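Local coordinates for protein dinoflagellate luciferase (Lingulodinium polyedrum, PDB 1VPR) that catalyses the light-emitting oxidation of dinoflagellate luciferin by molecular oxygen, giving blue flashes at night, this chain being the third of its three homologous luciferase domains, at residues Asp198-Gly203 with Ala223-Ala228; Gly246-Val251 with Phe264-Ser269. All blocks are in the same frame, centred on the assembly; numbering follows the deposited sequence.

Contact 1: Asp198-Gly203 with Ala223-Ala228; sequences DHHQTG and AKFARA
Lys224 and Phe225 reach from one loop into the turn Asp198-Gly203, the lysine by its charged tip and the phenylalanine by the far end of its ring. Lys224 runs toward the turn, its CD passing 3.6 Å from the carbonyl O of Gly203, and then curls, the bends at chi3 (54°) and chi4 (63°) carrying CE and NZ back to His199. Lys224 NZ donates to the backbone O of His199 at 2.7 Å, in the carbonyl plane and on a lone pair. Thr202 crosses the end of this chain, and OG1 of Thr202 lies 3.0 Å from Lys224 NZ; its hydrogen bond is to Thr197 O. The carboxylate of Asp198 joins the same polar patch through water: one molecule donates to Asp198 OD2 and to Lys224 O, and a second accepts from Lys224 NZ and gives OD2 only a weak bond. OD2 also takes the N-H of His199 from above the carboxylate plane, and OD1 is held by Ser244. Both segments are irregular loops of the catalytic domain, a beta barrel of the calycin superfamily; the turn leads from helix 187-197 into strand 206-212, and the other loop joins strands 215-219 and 229-233. Next to this polar group the rings of His200 and Phe225 meet obliquely, planes at 42°, with His200 CE1 3.3 Å from Phe225 CZ. Phe225 CE2 also lies 3.9 Å from CB of His199, whose imidazole leads away from the phenylalanine toward Glu266.

Contact 2: Gly246-Val251 with Phe264-Ser269; sequences GNLLGV and FWEMES
Leu249 and Trp265 form an antiparallel hydrogen-bonded pair, Trp265 N giving a nearly straight bond (171°) to Leu249 O at 2.9 Å and Leu249 N returning one to Trp265 O. Packing is tight at Gly250, where the ring of Phe264 lies against the backbone, Phe264 CD2 3.6 Å from Gly250 CA. On that same face Leu248 sends CD2 to 3.5 Å from CA of Glu266, while its CD1 turns toward Phe264. The other end is more open and polar. Beyond the last strand pair the backbone N of Met267, present as selenomethionine, still bonds Asn247 O, and Glu268, bent at chi2 (68°), folds its carboxylate back over Asn247. Glu268 OE1 takes the backbone N-H of Asn247 at 2.7 Å on the syn side, and Glu268 OE2 receives Asn247 ND2 from above the carboxylate plane at 3.0 Å. With an alanine in place of Glu268 both carboxylate acceptors are gone, which is likely to leave the backbone N-H and the ND2 of Asn247 without these mates and the amide freer to turn, although Tyr239 still holds its OD1. The two strands form a hairpin of the barrel wall, flanked by strand 237-241 beside 247-253 and by strand 271-282 beside 259-266.

In the fold
From the N-terminal side, contact 1 comes first: after helix 187-197 the chain makes the turn at 198-203, passes through strands 206-212 and 215-219, and returns at 223-228, closing a loop that is mostly strand. Strands 229-233 and 237-241 follow before contact 2 opens at 246-251 and closes the short hairpin at 264-269. The two loops are in series, neither nested nor crossed, with centres about 12 Å apart. They nevertheless touch: His199 NE2 lies 2.9 Å from Glu266 OE2, a probable hydrogen bond, and His199 packs on Leu248 and His200 on Phe264, joining the turn after the helix to the hairpin within the catalytic domain.

Contact 1: Asp198-Gly203 with Ala223-Ala228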
ATOM      1  N   ASP A 198       8.446   3.471  -4.721  1.00 16.59           N
ATOM      2  CA  ASP A 198       7.983   3.294  -3.343  1.00 17.47           C
ATOM      3  C   ASP A 198       6.470   3.260  -3.198  1.00 15.58           C
ATOM      4  O   ASP A 198       5.714   3.845  -3.993  1.00 17.45           O
ATOM      5  CB  ASP A 198       8.582   4.363  -2.400  1.00 17.39           C
ATOM      6  CG  ASP A 198       8.807   3.840  -0.964  1.00 21.41           C
ATOM      7  OD1 ASP A 198       9.242   4.623  -0.080  1.00 19.24           O
ATOM      8  OD2 ASP A 198       8.561   2.640  -0.704  1.00 25.10           O
ATOM      9  N   HIS A 199       6.056   2.544  -2.162  1.00 14.18           N
ATOM     10  CA  HIS A 199       4.668   2.354  -1.808  1.00 14.70           C
ATOM     11  C   HIS A 199       3.694   2.172  -2.961  1.00 12.78           C
ATOM     12  O   HIS A 199       3.883   1.270  -3.770  1.00 10.67           O
ATOM     13  CB  HIS A 199       4.194   3.442  -0.808  1.00 15.75           C
ATOM     14  CG  HIS A 199       4.456   4.856  -1.233  1.00 14.41           C
ATOM     15  ND1 HIS A 199       3.585   5.566  -2.032  1.00 13.57           N
ATOM     16  CD2 HIS A 199       5.482   5.696  -0.952  1.00 14.19           C
ATOM     17  CE1 HIS A 199       4.064   6.784  -2.225  1.00 16.40           C
ATOM     18  NE2 HIS A 199       5.215   6.886  -1.580  1.00 15.61           N
ATOM     19  N   HIS A 200       2.664   3.010  -3.081  1.00 11.62           N
ATOM     20  CA  HIS A 200       1.689   2.756  -4.138  1.00 12.10           C
ATOM     21  C   HIS A 200       2.014   3.204  -5.538  1.00 14.21           C
ATOM     22  O   HIS A 200       1.139   3.194  -6.394  1.00 16.60           O
ATOM     23  CB  HIS A 200       0.313   3.275  -3.712  1.00  9.42           C
ATOM     24  CG  HIS A 200      -0.200   2.602  -2.481  1.00 12.94           C
ATOM     25  ND1 HIS A 200      -0.266   1.230  -2.365  1.00 14.82           N
ATOM     26  CD2 HIS A 200      -0.659   3.104  -1.312  1.00 13.87           C
ATOM     27  CE1 HIS A 200      -0.750   0.917  -1.174  1.00 17.37           C
ATOM     28  NE2 HIS A 200      -0.998   2.037  -0.516  1.00 16.70           N
ATOM     29  N   GLN A 201       3.267   3.597  -5.771  1.00 14.27           N
ATOM     30  CA  GLN A 201       3.709   3.973  -7.104  1.00 16.19           C
ATOM     31  C   GLN A 201       3.817   2.698  -7.936  1.00 16.43           C
ATOM     32  O   GLN A 201       3.683   2.742  -9.164  1.00 16.05           O
ATOM     33  CB  GLN A 201       5.040   4.712  -7.034  1.00 14.29           C
ATOM     34  CG  GLN A 201       4.831   6.168  -6.639  1.00 18.71           C
ATOM     35  CD  GLN A 201       6.090   6.871  -6.196  1.00 18.94           C
ATOM     36  OE1 GLN A 201       6.400   7.949  -6.681  1.00 21.81           O
ATOM     37  NE2 GLN A 201       6.798   6.288  -5.250  1.00 19.90           N
ATOM     38  N   THR A 202       4.057   1.565  -7.272  1.00 15.09           N
ATOM     39  CA  THR A 202       4.091   0.273  -7.961  1.00 13.40           C
ATOM     40  C   THR A 202       3.342  -0.695  -7.059  1.00 13.81           C
ATOM     41  O   THR A 202       3.052  -0.374  -5.915  1.00 13.35           O
ATOM     42  CB  THR A 202       5.528  -0.283  -8.184  1.00 13.10           C
ATOM     43  OG1 THR A 202       6.216  -0.380  -6.930  1.00 14.46           O
ATOM     44  CG2 THR A 202       6.299   0.625  -9.106  1.00 14.27           C
ATOM     45  N   GLY A 203       3.030  -1.890  -7.555  1.00 14.23           N
ATOM     46  CA  GLY A 203       2.318  -2.802  -6.689  1.00 16.39           C
ATOM     47  C   GLY A 203       3.148  -3.947  -6.135  1.00 17.23           C
ATOM     48  O   GLY A 203       4.285  -4.207  -6.572  1.00 15.59           O
ATOM     49  N   ALA A 223       7.393  -6.843   0.866  1.00 16.91           N
ATOM     50  CA  ALA A 223       8.585  -6.449   0.142  1.00 16.33           C
ATOM     51  C   ALA A 223       8.549  -4.919   0.059  1.00 18.46           C
ATOM     52  O   ALA A 223       9.584  -4.268  -0.156  1.00 19.70           O
ATOM     53  CB  ALA A 223       8.560  -7.033  -1.248  1.00 15.64           C
ATOM     54  N   LYS A 224       7.358  -4.346   0.244  1.00 15.50           N
ATOM     55  CA  LYS A 224       7.168  -2.893   0.146  1.00 14.50           C
ATOM     56  C   LYS A 224       6.747  -2.229   1.463  1.00 13.84           C
ATOM     57  O   LYS A 224       7.308  -1.204   1.873  1.00 15.10           O
ATOM     58  CB  LYS A 224       6.111  -2.597  -0.938  1.00 15.02           C
ATOM     59  CG  LYS A 224       6.460  -3.151  -2.327  1.00 17.65           C
ATOM     60  CD  LYS A 224       5.321  -3.037  -3.364  1.00 15.84           C
ATOM     61  CE  LYS A 224       4.786  -1.605  -3.492  1.00 17.31           C
ATOM     62  NZ  LYS A 224       5.799  -0.624  -3.997  1.00 12.13           N
ATOM     63  N   PHE A 225       5.752  -2.815   2.118  1.00 13.22           N
ATOM     64  CA  PHE A 225       5.228  -2.296   3.372  1.00 13.82           C
ATOM     65  C   PHE A 225       5.750  -3.076   4.577  1.00 16.26           C
ATOM     66  O   PHE A 225       5.768  -4.322   4.565  1.00 16.23           O
ATOM     67  CB  PHE A 225       3.686  -2.349   3.345  1.00 11.54           C
ATOM     68  CG  PHE A 225       3.080  -1.560   2.211  1.00 11.08           C
ATOM     69  CD1 PHE A 225       2.752  -2.180   1.004  1.00 12.53           C
ATOM     70  CD2 PHE A 225       2.916  -0.184   2.326  1.00 12.20           C
ATOM     71  CE1 PHE A 225       2.276  -1.433  -0.077  1.00 13.37           C
ATOM     72  CE2 PHE A 225       2.445   0.575   1.255  1.00 12.23           C
ATOM     73  CZ  PHE A 225       2.124  -0.047   0.054  1.00 12.55           C
ATOM     74  N   ALA A 226       6.140  -2.349   5.625  1.00 14.59           N
ATOM     75  CA  ALA A 226       6.663  -2.993   6.826  1.00 14.82           C
ATOM     76  C   ALA A 226       5.564  -3.767   7.550  1.00 15.77           C
ATOM     77  O   ALA A 226       5.843  -4.773   8.172  1.00 15.24           O
ATOM     78  CB  ALA A 226       7.304  -1.951   7.762  1.00 17.34           C
ATOM     79  N   ARG A 227       4.309  -3.329   7.443  1.00 13.45           N
ATOM     80  CA  ARG A 227       3.221  -4.051   8.107  1.00 16.63           C
ATOM     81  C   ARG A 227       2.506  -4.963   7.097  1.00 15.66           C
ATOM     82  O   ARG A 227       2.058  -4.514   6.047  1.00 14.60           O
ATOM     83  CB  ARG A 227       2.252  -3.047   8.785  1.00 18.23           C
ATOM     84  CG  ARG A 227       0.979  -3.669   9.365  1.00 23.70           C
ATOM     85  CD  ARG A 227       0.303  -2.820  10.437  1.00 24.10           C
ATOM     86  NE  ARG A 227       0.535  -1.385  10.310  1.00 28.82           N
ATOM     87  CZ  ARG A 227       0.575  -0.555  11.356  1.00 30.06           C
ATOM     88  NH1 ARG A 227       0.396  -1.039  12.588  1.00 32.24           N
ATOM     89  NH2 ARG A 227       0.802   0.750  11.190  1.00 23.45           N
ATOM     90  N   ALA A 228       2.417  -6.249   7.417  1.00 15.09           N
ATOM     91  CA  ALA A 228       1.796  -7.210   6.520  1.00 13.02           C
ATOM     92  C   ALA A 228       0.293  -7.003   6.383  1.00 14.58           C
ATOM     93  O   ALA A 228      -0.269  -7.145   5.292  1.00 13.48           O
ATOM     94  CB  ALA A 228       2.081  -8.656   7.029  1.00 14.25           C
TER
HETATM   95  O   HOH W   1       9.244   0.536   0.934  1.00 11.18           O
HETATM   96  O   HOH W   2       8.055  -0.195  -2.348  1.00 19.65           O

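Contact 2: Gly246-Val251 with Phe264-Ser269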
ATOM      1  N   GLY A 246      10.524   5.039   4.671  1.00 15.64           N
ATOM      2  CA  GLY A 246       9.574   6.135   4.545  1.00 16.47           C
ATOM      3  C   GLY A 246       8.407   5.957   5.493  1.00 14.66           C
ATOM      4  O   GLY A 246       8.198   4.855   6.034  1.00 12.67           O
ATOM      5  N   ASN A 247       7.654   7.031   5.727  1.00 16.17           N
ATOM      6  CA  ASN A 247       6.491   6.959   6.619  1.00 15.89           C
ATOM      7  C   ASN A 247       5.308   7.631   5.936  1.00 16.64           C
ATOM      8  O   ASN A 247       5.422   8.771   5.464  1.00 13.43           O
ATOM      9  CB  ASN A 247       6.762   7.674   7.951  1.00 17.39           C
ATOM     10  CG  ASN A 247       7.855   7.002   8.780  1.00 19.15           C
ATOM     11  OD1 ASN A 247       7.662   5.927   9.353  1.00 16.47           O
ATOM     12  ND2 ASN A 247       9.016   7.642   8.839  1.00 16.84           N
ATOM     13  N   LEU A 248       4.178   6.930   5.860  1.00 15.92           N
ATOM     14  CA  LEU A 248       2.990   7.512   5.235  1.00 14.44           C
ATOM     15  C   LEU A 248       1.844   7.570   6.214  1.00 14.47           C
ATOM     16  O   LEU A 248       1.673   6.674   7.044  1.00 14.44           O
ATOM     17  CB  LEU A 248       2.500   6.668   4.038  1.00 12.61           C
ATOM     18  CG  LEU A 248       3.457   6.176   2.959  1.00 16.06           C
ATOM     19  CD1 LEU A 248       2.721   5.323   1.944  1.00 15.64           C
ATOM     20  CD2 LEU A 248       4.103   7.378   2.277  1.00 10.23           C
ATOM     21  N   LEU A 249       1.060   8.640   6.112  1.00 14.25           N
ATOM     22  CA  LEU A 249      -0.161   8.790   6.896  1.00 15.67           C
ATOM     23  C   LEU A 249      -1.203   9.000   5.797  1.00 15.68           C
ATOM     24  O   LEU A 249      -1.157   9.990   5.065  1.00 14.36           O
ATOM     25  CB  LEU A 249      -0.082   9.992   7.845  1.00 14.70           C
ATOM     26  CG  LEU A 249       0.700   9.703   9.124  1.00 15.77           C
ATOM     27  CD1 LEU A 249       0.890  10.985   9.894  1.00 17.71           C
ATOM     28  CD2 LEU A 249      -0.030   8.688   9.974  1.00 13.67           C
ATOM     29  N   GLY A 250      -2.131   8.060   5.650  1.00 15.46           N
ATOM     30  CA  GLY A 250      -3.098   8.196   4.578  1.00 13.84           C
ATOM     31  C   GLY A 250      -4.495   7.803   4.971  1.00 12.97           C
ATOM     32  O   GLY A 250      -4.724   7.377   6.097  1.00 10.90           O
ATOM     33  N   VAL A 251      -5.412   7.915   4.017  1.00 12.77           N
ATOM     34  CA  VAL A 251      -6.815   7.634   4.227  1.00 11.32           C
ATOM     35  C   VAL A 251      -7.433   7.065   2.969  1.00 14.31           C
ATOM     36  O   VAL A 251      -7.066   7.482   1.877  1.00 13.24           O
ATOM     37  CB  VAL A 251      -7.608   8.967   4.525  1.00 14.00           C
ATOM     38  CG1 VAL A 251      -9.101   8.697   4.468  1.00 12.25           C
ATOM     39  CG2 VAL A 251      -7.225   9.545   5.888  1.00 10.44           C
ATOM     40  N   PHE A 264      -2.187   9.688   0.351  1.00 14.23           N
ATOM     41  CA  PHE A 264      -1.179   9.306   1.329  1.00 14.53           C
ATOM     42  C   PHE A 264      -0.139  10.399   1.394  1.00 14.89           C
ATOM     43  O   PHE A 264       0.407  10.777   0.372  1.00 13.69           O
ATOM     44  CB  PHE A 264      -0.471   7.996   0.951  1.00 13.39           C
ATOM     45  CG  PHE A 264      -1.340   6.791   1.054  1.00 15.74           C
ATOM     46  CD1 PHE A 264      -2.182   6.439   0.018  1.00 16.16           C
ATOM     47  CD2 PHE A 264      -1.390   6.064   2.238  1.00 15.81           C
ATOM     48  CE1 PHE A 264      -3.079   5.386   0.156  1.00 16.97           C
ATOM     49  CE2 PHE A 264      -2.277   5.010   2.383  1.00 15.90           C
ATOM     50  CZ  PHE A 264      -3.127   4.671   1.345  1.00 17.25           C
ATOM     51  N   TRP A 265       0.121  10.890   2.599  1.00 14.10           N
ATOM     52  CA  TRP A 265       1.130  11.912   2.820  1.00 16.15           C
ATOM     53  C   TRP A 265       2.443  11.205   3.074  1.00 15.75           C
ATOM     54  O   TRP A 265       2.559  10.462   4.044  1.00 16.51           O
ATOM     55  CB  TRP A 265       0.805  12.754   4.049  1.00 15.31           C
ATOM     56  CG  TRP A 265      -0.182  13.848   3.803  1.00 17.15           C
ATOM     57  CD1 TRP A 265      -1.500  13.856   4.143  1.00 14.56           C
ATOM     58  CD2 TRP A 265       0.079  15.110   3.166  1.00 17.22           C
ATOM     59  NE1 TRP A 265      -2.089  15.044   3.755  1.00 16.95           N
ATOM     60  CE2 TRP A 265      -1.139  15.833   3.157  1.00 17.91           C
ATOM     61  CE3 TRP A 265       1.219  15.700   2.606  1.00 19.03           C
ATOM     62  CZ2 TRP A 265      -1.244  17.120   2.611  1.00 15.44           C
ATOM     63  CZ3 TRP A 265       1.109  16.991   2.056  1.00 19.06           C
ATOM     64  CH2 TRP A 265      -0.110  17.676   2.069  1.00 18.41           C
ATOM     65  N   GLU A 266       3.421  11.434   2.204  1.00 15.06           N
ATOM     66  CA  GLU A 266       4.752  10.835   2.350  1.00 15.76           C
ATOM     67  C   GLU A 266       5.497  11.887   3.172  1.00 17.55           C
ATOM     68  O   GLU A 266       5.941  12.921   2.644  1.00 18.80           O
ATOM     69  CB  GLU A 266       5.383  10.654   0.968  1.00 14.82           C
ATOM     70  CG  GLU A 266       6.773  10.029   0.954  1.00 16.46           C
ATOM     71  CD  GLU A 266       7.309   9.906  -0.464  1.00 17.18           C
ATOM     72  OE1 GLU A 266       7.599  10.968  -1.065  1.00 16.04           O
ATOM     73  OE2 GLU A 266       7.414   8.757  -0.978  1.00 14.78           O
HETATM   74  N   MSE A 267       5.627  11.613   4.471  1.00 17.95           N
HETATM   75  CA  MSE A 267       6.203  12.556   5.402  1.00 16.95           C
HETATM   76  C   MSE A 267       7.619  13.051   5.143  1.00 19.40           C
HETATM   77  O   MSE A 267       7.919  14.211   5.402  1.00 19.58           O
HETATM   78  CB  MSE A 267       6.092  12.001   6.820  1.00 18.59           C
HETATM   79  CG  MSE A 267       4.658  11.663   7.270  1.00 12.18           C
HETATM   80 SE   MSE A 267       3.448  13.152   7.025  1.00 21.89          SE
HETATM   81  CE  MSE A 267       4.514  14.514   7.916  1.00 16.25           C
ATOM     82  N   GLU A 268       8.494  12.211   4.617  1.00 18.96           N
ATOM     83  CA  GLU A 268       9.858  12.674   4.383  1.00 20.64           C
ATOM     84  C   GLU A 268      10.051  13.638   3.212  1.00 20.41           C
ATOM     85  O   GLU A 268      11.100  14.292   3.124  1.00 21.55           O
ATOM     86  CB  GLU A 268      10.784  11.474   4.225  1.00 20.04           C
ATOM     87  CG  GLU A 268      10.905  10.667   5.490  1.00 18.63           C
ATOM     88  CD  GLU A 268       9.623   9.943   5.868  1.00 21.18           C
ATOM     89  OE1 GLU A 268       9.029   9.273   4.999  1.00 24.59           O
ATOM     90  OE2 GLU A 268       9.222  10.031   7.048  1.00 21.87           O
ATOM     91  N   SER A 269       9.057  13.735   2.326  1.00 18.37           N
ATOM     92  CA  SER A 269       9.128  14.620   1.157  1.00 18.46           C
ATOM     93  C   SER A 269       8.070  15.727   1.201  1.00 17.13           C
ATOM     94  O   SER A 269       8.157  16.727   0.476  1.00 19.52           O
ATOM     95  CB  SER A 269       8.934  13.805  -0.114  1.00 17.67           C
ATOM     96  OG  SER A 269       7.586  13.362  -0.218  1.00 17.89           O
TER